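Local coordinates for WbbZ protein (Klebsiella pneumoniae subsp. pneumoniae NTUH-K2044, PDB 6X1L) that is of uncharacterised function but probably acts as a polysaccharide pyruvyl transferase, adding pyruvyl groups to a glycan, at residues I191-T194 / W195-D198; D226-H229 / V230-A234. All blocks are in the same frame, centred on the assembly; numbering follows the deposited sequence.

Contact 1: I191-T194 / W195-D198; sequences ISLT and WNGD
Leu193 and Asn196 flank the bend in this loop, their side chains side by side and pointing the same way. The delta methyl CD2 of Leu193 faces the Asn196 amide group loosely. Leu193 CG lies anti to its own carbonyl carbon (chi1 -78°), and this leaves CD2 on the side toward Asn196. The contact is a light one and lies on the partly open side of the loop. Leu193 also touches Thr175 and Arg227, so its other neighbours come from outside the bend.

The polar part centres on Thr194. Its OG1 sits between the backbone N and the carbonyl carbon (chi1 54°), a rotamer that turns the hydroxyl back along the chain. OG1 lies 3.0 Å from Ile191 O and may donate a hydrogen bond to it. OG1 is also 2.8 Å from Trp195 N, the next backbone nitrogen.

The indole of Trp195 turns away from 191-194. Within the bend it touches only the adjoining peptide of Thr194. Its packing is with other groups. Tyr199 meets the indole edge-to-face, and Trp200 lies against it as well. Thr194 and Trp195 also pack on Trp195 and Thr194 of the second subunit, so the bend forms part of the dimer interface. Ile191 touches Trp195 of the second subunit too.

The loop runs from strand 167-172 to helix 203-218. Asp198 makes a salt bridge with Lys27, at the end of strand 23-27 in the other sheet, and so ties the loop to it. At the other end of the bend, Ile191 rests on Met213 and Phe216 of helix 203-218 and on Val230 of helix 228-236.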
loop_
_atom_site.group_PDB
_atom_site.type_symbol
_atom_site.label_atom_id
_atom_site.label_comp_id
_atom_site.label_asym_id
_atom_site.label_seq_id
_atom_site.Cartn_x
_atom_site.Cartn_y
_atom_site.Cartn_z
ATOM N N ILE A 191 9.593 2.815 2.029
ATOM C CA ILE A 191 8.401 2.130 1.538
ATOM C C ILE A 191 8.056 0.896 2.354
ATOM O O ILE A 191 6.941 0.373 2.230
ATOM C CB ILE A 191 8.580 1.757 0.053
ATOM C CG1 ILE A 191 9.812 0.866 -0.126
ATOM C CG2 ILE A 191 8.697 3.030 -0.797
ATOM C CD1 ILE A 191 9.968 0.301 -1.524
ATOM N N SER A 192 8.984 0.414 3.185
ATOM C CA SER A 192 8.659 -0.675 4.100
ATOM C C SER A 192 7.650 -0.239 5.154
ATOM O O SER A 192 6.811 -1.042 5.573
ATOM C CB SER A 192 9.930 -1.196 4.775
ATOM O OG SER A 192 10.860 -1.658 3.815
ATOM N N LEU A 193 7.703 1.021 5.586
ATOM C CA LEU A 193 6.841 1.512 6.651
ATOM C C LEU A 193 5.489 2.011 6.145
ATOM O O LEU A 193 4.849 2.821 6.822
ATOM C CB LEU A 193 7.543 2.622 7.435
ATOM C CG LEU A 193 8.588 2.189 8.461
ATOM C CD1 LEU A 193 9.000 3.372 9.325
ATOM C CD2 LEU A 193 8.067 1.043 9.321
ATOM N N THR A 194 5.035 1.539 4.986
ATOM C CA THR A 194 3.737 1.949 4.465
ATOM C C THR A 194 2.617 1.241 5.219
ATOM O O THR A 194 1.924 1.856 6.035
ATOM C CB THR A 194 3.656 1.671 2.965
ATOM O OG1 THR A 194 3.978 0.298 2.707
ATOM C CG2 THR A 194 4.641 2.570 2.218
ATOM N N TRP A 195 2.427 -0.046 4.959
ATOM C CA TRP A 195 1.540 -0.879 5.760
ATOM C C TRP A 195 2.372 -1.570 6.831
ATOM O O TRP A 195 3.381 -2.204 6.518
ATOM C CB TRP A 195 0.816 -1.901 4.883
ATOM C CG TRP A 195 -0.292 -1.292 4.078
ATOM C CD1 TRP A 195 -0.185 -0.678 2.866
ATOM C CD2 TRP A 195 -1.673 -1.224 4.443
ATOM N NE1 TRP A 195 -1.417 -0.231 2.449
ATOM C CE2 TRP A 195 -2.349 -0.557 3.400
ATOM C CE3 TRP A 195 -2.406 -1.664 5.549
ATOM C CZ2 TRP A 195 -3.720 -0.323 3.432
ATOM C CZ3 TRP A 195 -3.768 -1.428 5.580
ATOM C CH2 TRP A 195 -4.411 -0.764 4.528
ATOM N N ASN A 196 1.963 -1.429 8.092
ATOM C CA ASN A 196 2.784 -1.902 9.205
ATOM C C ASN A 196 1.877 -2.385 10.328
ATOM O O ASN A 196 1.301 -1.571 11.054
ATOM C CB ASN A 196 3.718 -0.800 9.696
ATOM C CG ASN A 196 4.650 -1.272 10.789
ATOM O OD1 ASN A 196 5.029 -2.443 10.836
ATOM N ND2 ASN A 196 5.021 -0.362 11.681
ATOM N N GLY A 197 1.766 -3.699 10.481
ATOM C CA GLY A 197 0.919 -4.265 11.516
ATOM C C GLY A 197 0.603 -5.720 11.211
ATOM O O GLY A 197 1.258 -6.353 10.384
ATOM N N ASP A 198 -0.421 -6.226 11.898
ATOM C CA ASP A 198 -0.850 -7.617 11.748
ATOM C C ASP A 198 -1.891 -7.734 10.632
ATOM O O ASP A 198 -3.049 -8.088 10.846
ATOM C CB ASP A 198 -1.390 -8.149 13.070
ATOM C CG ASP A 198 -1.511 -9.665 13.089
ATOM O OD1 ASP A 198 -0.912 -10.326 12.215
ATOM O OD2 ASP A 198 -2.209 -10.195 13.979
#

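Contact 2: D226-H229 / V230-A234; sequences DRLH and VAILA
With chi1 of -74° at both His229 and Ile232, each side chain leaves the helix beside its own backbone N. The two run side by side and point the same way. Ile232 CD1 comes over one face of the imidazole, 4.2 Å from the centroid of the His229 ring, in a CH-pi contact. The nearest ring atom is His229 CD2, at 3.9 Å from Ile232 CD1. The same methyl meets Leu228 CG at 4.0 Å, so it is shared between a leucine and a histidine. His229 NE2 is hydrogen-bonded to Asp149, which probably limits rotation of the ring.

At the N-cap, Arg227 lays its CB 3.7 Å from Val230 CG2. Its chain bends at chi2, and the guanidinium leads away to a salt bridge with Asp190.

Three successive i to i+4 backbone bonds open the helix. Ala231 N gives a nearly straight bond to Arg227 O (3.0 Å). Ile232 N binds Leu228 O at 2.8 Å. Leu233 N reaches His229 O at 2.9 Å from above the carbonyl plane. Leu233 CG also lies close to that oxygen, at 3.2 Å from His229 O.

Helix 228-236 is the crossover helix of a beta-alpha-beta unit between parallel strands 220-225 and 240-243. Val230 and Ala231 pack on strand 220-225, while Leu228 and Ala231 meet Phe243 of strand 240-243. Leu233 lies against helix 203-218, which precedes strand 220-225.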
loop_
_atom_site.group_PDB
_atom_site.type_symbol
_atom_site.label_atom_id
_atom_site.label_comp_id
_atom_site.label_asym_id
_atom_site.label_seq_id
_atom_site.Cartn_x
_atom_site.Cartn_y
_atom_site.Cartn_z
ATOM N N ASP A 226 18.801 -0.026 3.362
ATOM C CA ASP A 226 19.134 -0.892 4.488
ATOM C C ASP A 226 17.935 -1.742 4.901
ATOM O O ASP A 226 17.882 -2.237 6.032
ATOM C CB ASP A 226 19.643 -0.069 5.675
ATOM C CG ASP A 226 18.580 0.873 6.252
ATOM O OD1 ASP A 226 17.441 0.895 5.750
ATOM O OD2 ASP A 226 18.887 1.599 7.222
ATOM N N ARG A 227 16.959 -1.883 4.006
ATOM C CA ARG A 227 15.742 -2.644 4.245
ATOM C C ARG A 227 15.832 -3.947 3.464
ATOM O O ARG A 227 15.885 -3.925 2.230
ATOM C CB ARG A 227 14.509 -1.847 3.810
ATOM C CG ARG A 227 14.193 -0.642 4.672
ATOM C CD ARG A 227 13.669 -1.066 6.031
ATOM N NE ARG A 227 12.903 -0.003 6.676
ATOM C CZ ARG A 227 12.384 -0.098 7.896
ATOM N NH1 ARG A 227 12.555 -1.209 8.607
ATOM N NH2 ARG A 227 11.699 0.917 8.409
ATOM N N LEU A 228 15.830 -5.070 4.185
ATOM C CA LEU A 228 16.127 -6.364 3.573
ATOM C C LEU A 228 15.247 -6.630 2.359
ATOM O O LEU A 228 15.747 -6.938 1.270
ATOM C CB LEU A 228 15.957 -7.478 4.606
ATOM C CG LEU A 228 16.205 -8.889 4.078
ATOM C CD1 LEU A 228 17.616 -9.003 3.518
ATOM C CD2 LEU A 228 15.981 -9.906 5.186
ATOM N N HIS A 229 13.934 -6.514 2.520
ATOM C CA HIS A 229 13.061 -6.945 1.440
ATOM C C HIS A 229 12.911 -5.907 0.340
ATOM O O HIS A 229 12.500 -6.267 -0.766
ATOM C CB HIS A 229 11.714 -7.373 2.013
ATOM C CG HIS A 229 11.788 -8.694 2.709
ATOM N ND1 HIS A 229 12.136 -8.814 4.038
ATOM C CD2 HIS A 229 11.642 -9.956 2.242
ATOM C CE1 HIS A 229 12.163 -10.093 4.368
ATOM N NE2 HIS A 229 11.871 -10.807 3.295
ATOM N N VAL A 230 13.271 -4.650 0.592
ATOM C CA VAL A 230 13.527 -3.737 -0.517
ATOM C C VAL A 230 14.708 -4.239 -1.340
ATOM O O VAL A 230 14.646 -4.315 -2.573
ATOM C CB VAL A 230 13.772 -2.309 0.000
ATOM C CG1 VAL A 230 14.201 -1.400 -1.148
ATOM C CG2 VAL A 230 12.522 -1.768 0.681
ATOM N N ALA A 231 15.799 -4.602 -0.664
ATOM C CA ALA A 231 16.963 -5.129 -1.369
ATOM C C ALA A 231 16.619 -6.404 -2.127
ATOM O O ALA A 231 17.055 -6.591 -3.269
ATOM C CB ALA A 231 18.105 -5.376 -0.383
ATOM N N ILE A 232 15.830 -7.288 -1.512
ATOM C CA ILE A 232 15.443 -8.527 -2.181
ATOM C C ILE A 232 14.579 -8.231 -3.404
ATOM O O ILE A 232 14.831 -8.747 -4.499
ATOM C CB ILE A 232 14.734 -9.472 -1.193
ATOM C CG1 ILE A 232 15.758 -10.099 -0.234
ATOM C CG2 ILE A 232 13.976 -10.557 -1.941
ATOM C CD1 ILE A 232 15.139 -10.927 0.859
ATOM N N LEU A 233 13.553 -7.390 -3.239
ATOM C CA LEU A 233 12.675 -7.059 -4.359
ATOM C C LEU A 233 13.460 -6.444 -5.509
ATOM O O LEU A 233 13.319 -6.856 -6.665
ATOM C CB LEU A 233 11.572 -6.105 -3.904
ATOM C CG LEU A 233 10.402 -6.656 -3.094
ATOM C CD1 LEU A 233 9.434 -5.525 -2.779
ATOM C CD2 LEU A 233 9.700 -7.779 -3.846
ATOM N N ALA A 234 14.302 -5.453 -5.206
ATOM C CA ALA A 234 15.109 -4.832 -6.248
ATOM C C ALA A 234 16.057 -5.833 -6.897
ATOM O O ALA A 234 16.324 -5.740 -8.101
ATOM C CB ALA A 234 15.884 -3.650 -5.671
#

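Overall arrangement
The two contacts follow one another along the chain, with helix 203-218 and strand 220-225 between them. Their centres are 14 Å apart, yet they touch. Arg227 NH2 lies 3.4 Å from Leu193 CG, and Ser192 OG packs 3.5 Å from Val230 CG2. Ser192 OG is also 3.6 Å from Arg227 CG. Residues 191-193 thus rest on the start of helix 228-236. Contact 1 reaches the second subunit, whereas no other chain touches contact 2. Both belong to the pyruvyl transferase part of the protein, but no active-site residue is established for either.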